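Local atomic coordinates of hypothetic aldehyde deformylating oxygenase (PDB entry 5V4T), a protein that binds ferric iron in a ferritin-like helical fold and probably acts as an aldehyde deformylating oxygenase. Residues K159-F170 with K202-S212. Residues are numbered along the deposited sequence; the frame is centred on the assembly and turned at random.
Sequences KEYAVKRVEELF and KKARINKILGS
I209 enters as a knob into the hole formed by K159, A162, V163 and V166, in an antiparallel helix pair on the outer part of this ferritin-like, all-helical fold. The two segment axes run at 174° and approach to 9.6 Å. V163 splits its branches: V163 CG2 lies 3.9 Å from I209 CG2, the two side chains lying alongside and pointing opposite ways, and also meets L210 CD2. V163 CG1, anti to the backbone N, instead meets I206 CG2 at 3.8 Å, with V163 standing roughly perpendicular to I206. V166 and I206 lie antiparallel, V166 CG1 to I206 CG1 at 4.0 Å, and on the bundle side V166 touches M108 of helix 98-128, while I209 reaches L153 of helix 132-155.

At the F170 end, K202 lays its aliphatic chain over one ring face. K202 CD stands 3.8 Å from the F170 ring centroid and 16° off the normal, a CH-pi contact. With CG anti to the backbone N (chi1 -177°) and the rest extended, the chain passes over the ring and carries NZ onward toward E167. K202 NZ and E167 OE2 remain 5.0 Å apart, not in contact; one water accepts from K202 NZ and donates to E167 OE2, and a second joins NZ to E167 O in the same way.

The extended chain of K159 runs alongside the 202-211 helix terminus, K159 CD 3.5 Å from I209 O. K159 NZ makes a weak bond to L210 O and a short one, 2.6 Å, to S212 O, approaching the latter in the carbonyl plane. With the chain cut back to an alanine here, the carbonyls of L210 and S212 would probably lose their ammonium partner. S212 is also tied back to its own helix, S212 OG donating to K208 O.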
loop_
_atom_site.group_PDB
_atom_site.type_symbol
_atom_site.label_atom_id
_atom_site.label_comp_id
_atom_site.label_asym_id
_atom_site.label_seq_id
_atom_site.Cartn_x
_atom_site.Cartn_y
_atom_site.Cartn_z
ATOM N N LYS A 159 1.019 1.227 -23.393
ATOM C CA LYS A 159 2.174 0.613 -22.691
ATOM C C LYS A 159 3.265 1.606 -22.462
ATOM O O LYS A 159 3.808 1.715 -21.336
ATOM C CB LYS A 159 2.707 -0.600 -23.468
ATOM C CG LYS A 159 1.803 -1.820 -23.527
ATOM C CD LYS A 159 2.469 -2.905 -24.370
ATOM C CE LYS A 159 1.505 -4.040 -24.524
ATOM N NZ LYS A 159 2.237 -5.265 -24.882
ATOM N N GLU A 160 3.610 2.387 -23.464
ATOM C CA GLU A 160 4.658 3.390 -23.305
ATOM C C GLU A 160 4.331 4.460 -22.269
ATOM O O GLU A 160 5.163 4.780 -21.389
ATOM C CB GLU A 160 4.952 4.000 -24.694
ATOM C CG GLU A 160 6.036 5.048 -24.715
ATOM C CD GLU A 160 6.199 5.735 -26.083
ATOM O OE1 GLU A 160 5.640 5.279 -27.121
ATOM O OE2 GLU A 160 6.946 6.753 -26.124
ATOM N N TYR A 161 3.080 4.984 -22.265
ATOM C CA TYR A 161 2.704 5.933 -21.292
ATOM C C TYR A 161 2.754 5.342 -19.857
ATOM O O TYR A 161 3.212 5.983 -18.901
ATOM C CB TYR A 161 1.257 6.366 -21.555
ATOM C CG TYR A 161 0.729 7.374 -20.589
ATOM C CD1 TYR A 161 0.994 8.705 -20.692
ATOM C CD2 TYR A 161 -0.116 6.964 -19.541
ATOM C CE1 TYR A 161 0.450 9.643 -19.779
ATOM C CE2 TYR A 161 -0.644 7.879 -18.645
ATOM C CZ TYR A 161 -0.384 9.231 -18.822
ATOM O OH TYR A 161 -0.849 10.159 -17.966
ATOM N N ALA A 162 2.306 4.099 -19.735
ATOM C CA ALA A 162 2.268 3.459 -18.403
ATOM C C ALA A 162 3.666 3.196 -17.821
ATOM O O ALA A 162 3.935 3.474 -16.670
ATOM C CB ALA A 162 1.461 2.160 -18.460
ATOM N N VAL A 163 4.551 2.745 -18.689
ATOM C CA VAL A 163 5.937 2.535 -18.240
ATOM C C VAL A 163 6.531 3.848 -17.783
ATOM O O VAL A 163 7.164 3.903 -16.748
ATOM C CB VAL A 163 6.775 1.846 -19.323
ATOM C CG1 VAL A 163 8.253 1.783 -18.924
ATOM C CG2 VAL A 163 6.268 0.472 -19.613
ATOM N N LYS A 164 6.381 4.933 -18.600
ATOM C CA LYS A 164 6.916 6.219 -18.217
ATOM C C LYS A 164 6.320 6.721 -16.877
ATOM O O LYS A 164 7.054 7.278 -16.041
ATOM C CB LYS A 164 6.731 7.243 -19.340
ATOM C CG LYS A 164 7.576 6.933 -20.567
ATOM C CD LYS A 164 7.333 7.907 -21.720
ATOM C CE LYS A 164 6.996 9.327 -21.247
ATOM N NZ LYS A 164 7.265 10.392 -22.295
ATOM N N ARG A 165 5.015 6.483 -16.658
ATOM C CA ARG A 165 4.396 6.804 -15.397
ATOM C C ARG A 165 5.044 6.097 -14.229
ATOM O O ARG A 165 5.304 6.739 -13.156
ATOM C CB ARG A 165 2.912 6.463 -15.374
ATOM C CG ARG A 165 2.030 7.378 -16.193
ATOM C CD ARG A 165 1.542 8.573 -15.443
ATOM N NE ARG A 165 0.692 8.201 -14.335
ATOM C CZ ARG A 165 0.300 9.045 -13.421
ATOM N NH1 ARG A 165 0.617 10.349 -13.541
ATOM N NH2 ARG A 165 -0.478 8.654 -12.441
ATOM N N VAL A 166 5.253 4.796 -14.384
ATOM C CA VAL A 166 5.887 3.992 -13.338
ATOM C C VAL A 166 7.253 4.600 -13.019
ATOM O O VAL A 166 7.613 4.779 -11.869
ATOM C CB VAL A 166 5.934 2.494 -13.669
ATOM C CG1 VAL A 166 6.721 1.731 -12.623
ATOM C CG2 VAL A 166 4.512 1.961 -13.738
ATOM N N GLU A 167 8.022 4.862 -14.070
ATOM C CA GLU A 167 9.354 5.420 -13.911
ATOM C C GLU A 167 9.308 6.785 -13.206
ATOM O O GLU A 167 10.176 7.117 -12.359
ATOM C CB GLU A 167 10.053 5.472 -15.270
ATOM C CG GLU A 167 10.354 4.082 -15.803
ATOM C CD GLU A 167 10.852 4.000 -17.234
ATOM O OE1 GLU A 167 10.565 4.878 -18.059
ATOM O OE2 GLU A 167 11.477 2.973 -17.548
ATOM N N GLU A 168 8.311 7.614 -13.515
ATOM C CA GLU A 168 8.228 8.946 -12.936
ATOM C C GLU A 168 7.877 8.950 -11.497
ATOM O O GLU A 168 8.373 9.760 -10.742
ATOM C CB GLU A 168 7.237 9.816 -13.744
ATOM C CG GLU A 168 7.824 10.058 -15.129
ATOM C CD GLU A 168 6.870 10.740 -16.083
ATOM O OE1 GLU A 168 5.728 11.057 -15.646
ATOM O OE2 GLU A 168 7.280 10.881 -17.273
ATOM N N LEU A 169 7.066 7.972 -11.086
ATOM C CA LEU A 169 6.536 7.943 -9.750
ATOM C C LEU A 169 7.354 7.065 -8.799
ATOM O O LEU A 169 7.289 7.254 -7.592
ATOM C CB LEU A 169 5.117 7.398 -9.786
ATOM C CG LEU A 169 4.085 8.328 -10.443
ATOM C CD1 LEU A 169 2.879 7.508 -10.831
ATOM C CD2 LEU A 169 3.727 9.390 -9.445
ATOM N N PHE A 170 8.197 6.241 -9.353
ATOM C CA PHE A 170 8.996 5.380 -8.512
ATOM C C PHE A 170 9.860 6.166 -7.483
ATOM O O PHE A 170 9.966 5.734 -6.351
ATOM C CB PHE A 170 9.862 4.474 -9.382
ATOM C CG PHE A 170 10.708 3.509 -8.605
ATOM C CD1 PHE A 170 10.142 2.370 -8.056
ATOM C CD2 PHE A 170 12.073 3.712 -8.459
ATOM C CE1 PHE A 170 10.903 1.494 -7.286
ATOM C CE2 PHE A 170 12.828 2.799 -7.740
ATOM C CZ PHE A 170 12.231 1.726 -7.136
ATOM N N LYS A 202 9.844 -2.843 -9.409
ATOM C CA LYS A 202 9.614 -1.887 -10.510
ATOM C C LYS A 202 9.896 -2.554 -11.841
ATOM O O LYS A 202 9.103 -2.480 -12.752
ATOM C CB LYS A 202 10.497 -0.680 -10.335
ATOM C CG LYS A 202 10.316 0.439 -11.385
ATOM C CD LYS A 202 11.539 1.333 -11.404
ATOM C CE LYS A 202 11.698 1.991 -12.734
ATOM N NZ LYS A 202 12.983 2.745 -12.746
ATOM N N LYS A 203 11.057 -3.202 -11.978
ATOM C CA LYS A 203 11.408 -3.904 -13.188
ATOM C C LYS A 203 10.415 -4.982 -13.549
ATOM O O LYS A 203 9.958 -5.110 -14.690
ATOM C CB LYS A 203 12.822 -4.497 -13.053
ATOM C CG LYS A 203 13.844 -3.394 -13.108
ATOM C CD LYS A 203 15.254 -3.940 -13.157
ATOM C CE LYS A 203 16.221 -2.850 -13.590
ATOM N NZ LYS A 203 17.617 -3.392 -13.734
ATOM N N ALA A 204 9.964 -5.728 -12.551
ATOM C CA ALA A 204 8.980 -6.803 -12.780
ATOM C C ALA A 204 7.649 -6.251 -13.285
ATOM O O ALA A 204 7.068 -6.811 -14.183
ATOM C CB ALA A 204 8.752 -7.521 -11.461
ATOM N N ARG A 205 7.174 -5.156 -12.698
ATOM C CA ARG A 205 5.895 -4.583 -13.110
ATOM C C ARG A 205 6.010 -4.031 -14.501
ATOM O O ARG A 205 5.113 -4.255 -15.339
ATOM C CB ARG A 205 5.360 -3.521 -12.175
ATOM C CG ARG A 205 5.278 -3.942 -10.689
ATOM C CD ARG A 205 4.515 -5.256 -10.422
ATOM N NE ARG A 205 4.503 -5.565 -8.958
ATOM C CZ ARG A 205 4.030 -6.705 -8.392
ATOM N NH1 ARG A 205 3.587 -7.689 -9.165
ATOM N NH2 ARG A 205 4.028 -6.879 -7.055
ATOM N N ILE A 206 7.113 -3.345 -14.778
ATOM C CA ILE A 206 7.355 -2.863 -16.145
ATOM C C ILE A 206 7.452 -3.987 -17.154
ATOM O O ILE A 206 6.888 -3.901 -18.248
ATOM C CB ILE A 206 8.587 -1.934 -16.221
ATOM C CG1 ILE A 206 8.285 -0.645 -15.466
ATOM C CG2 ILE A 206 8.979 -1.727 -17.688
ATOM C CD1 ILE A 206 9.473 0.247 -15.233
ATOM N N ASN A 207 8.174 -5.045 -16.832
ATOM C CA ASN A 207 8.208 -6.184 -17.702
ATOM C C ASN A 207 6.827 -6.775 -18.029
ATOM O O ASN A 207 6.560 -7.188 -19.174
ATOM C CB ASN A 207 9.084 -7.231 -17.117
ATOM C CG ASN A 207 10.557 -6.839 -17.140
ATOM O OD1 ASN A 207 10.936 -5.907 -17.826
ATOM N ND2 ASN A 207 11.386 -7.625 -16.476
ATOM N N LYS A 208 5.961 -6.807 -17.028
ATOM C CA LYS A 208 4.621 -7.361 -17.207
ATOM C C LYS A 208 3.776 -6.443 -18.108
ATOM O O LYS A 208 3.064 -6.919 -18.996
ATOM C CB LYS A 208 3.952 -7.497 -15.861
ATOM C CG LYS A 208 4.189 -8.852 -15.232
ATOM C CD LYS A 208 3.184 -9.864 -15.801
ATOM C CE LYS A 208 2.693 -10.878 -14.783
ATOM N NZ LYS A 208 2.503 -12.215 -15.422
ATOM N N ILE A 209 3.920 -5.132 -17.911
ATOM C CA ILE A 209 3.263 -4.131 -18.775
ATOM C C ILE A 209 3.694 -4.308 -20.254
ATOM O O ILE A 209 2.862 -4.301 -21.173
ATOM C CB ILE A 209 3.476 -2.675 -18.362
ATOM C CG1 ILE A 209 2.847 -2.366 -16.973
ATOM C CG2 ILE A 209 2.987 -1.703 -19.407
ATOM C CD1 ILE A 209 3.347 -1.111 -16.394
ATOM N N LEU A 210 4.998 -4.458 -20.461
ATOM C CA LEU A 210 5.525 -4.649 -21.798
ATOM C C LEU A 210 5.204 -5.997 -22.427
ATOM O O LEU A 210 5.206 -6.098 -23.651
ATOM C CB LEU A 210 7.023 -4.321 -21.837
ATOM C CG LEU A 210 7.258 -2.847 -21.581
ATOM C CD1 LEU A 210 8.744 -2.571 -21.583
ATOM C CD2 LEU A 210 6.623 -1.873 -22.540
ATOM N N GLY A 211 4.938 -6.994 -21.608
ATOM C CA GLY A 211 4.589 -8.336 -22.080
ATOM C C GLY A 211 3.138 -8.613 -22.360
ATOM O O GLY A 211 2.856 -9.677 -22.898
ATOM N N SER A 212 2.216 -7.678 -22.064
ATOM C CA SER A 212 0.753 -7.929 -22.198
ATOM C C SER A 212 0.258 -8.108 -23.620
ATOM O O SER A 212 0.691 -7.323 -24.458
ATOM C CB SER A 212 -0.052 -6.778 -21.634
ATOM O OG SER A 212 0.326 -6.536 -20.313
HETATM O O HOH W 1 12.377 5.425 -11.972
HETATM O O HOH W 2 13.191 2.040 -15.687
#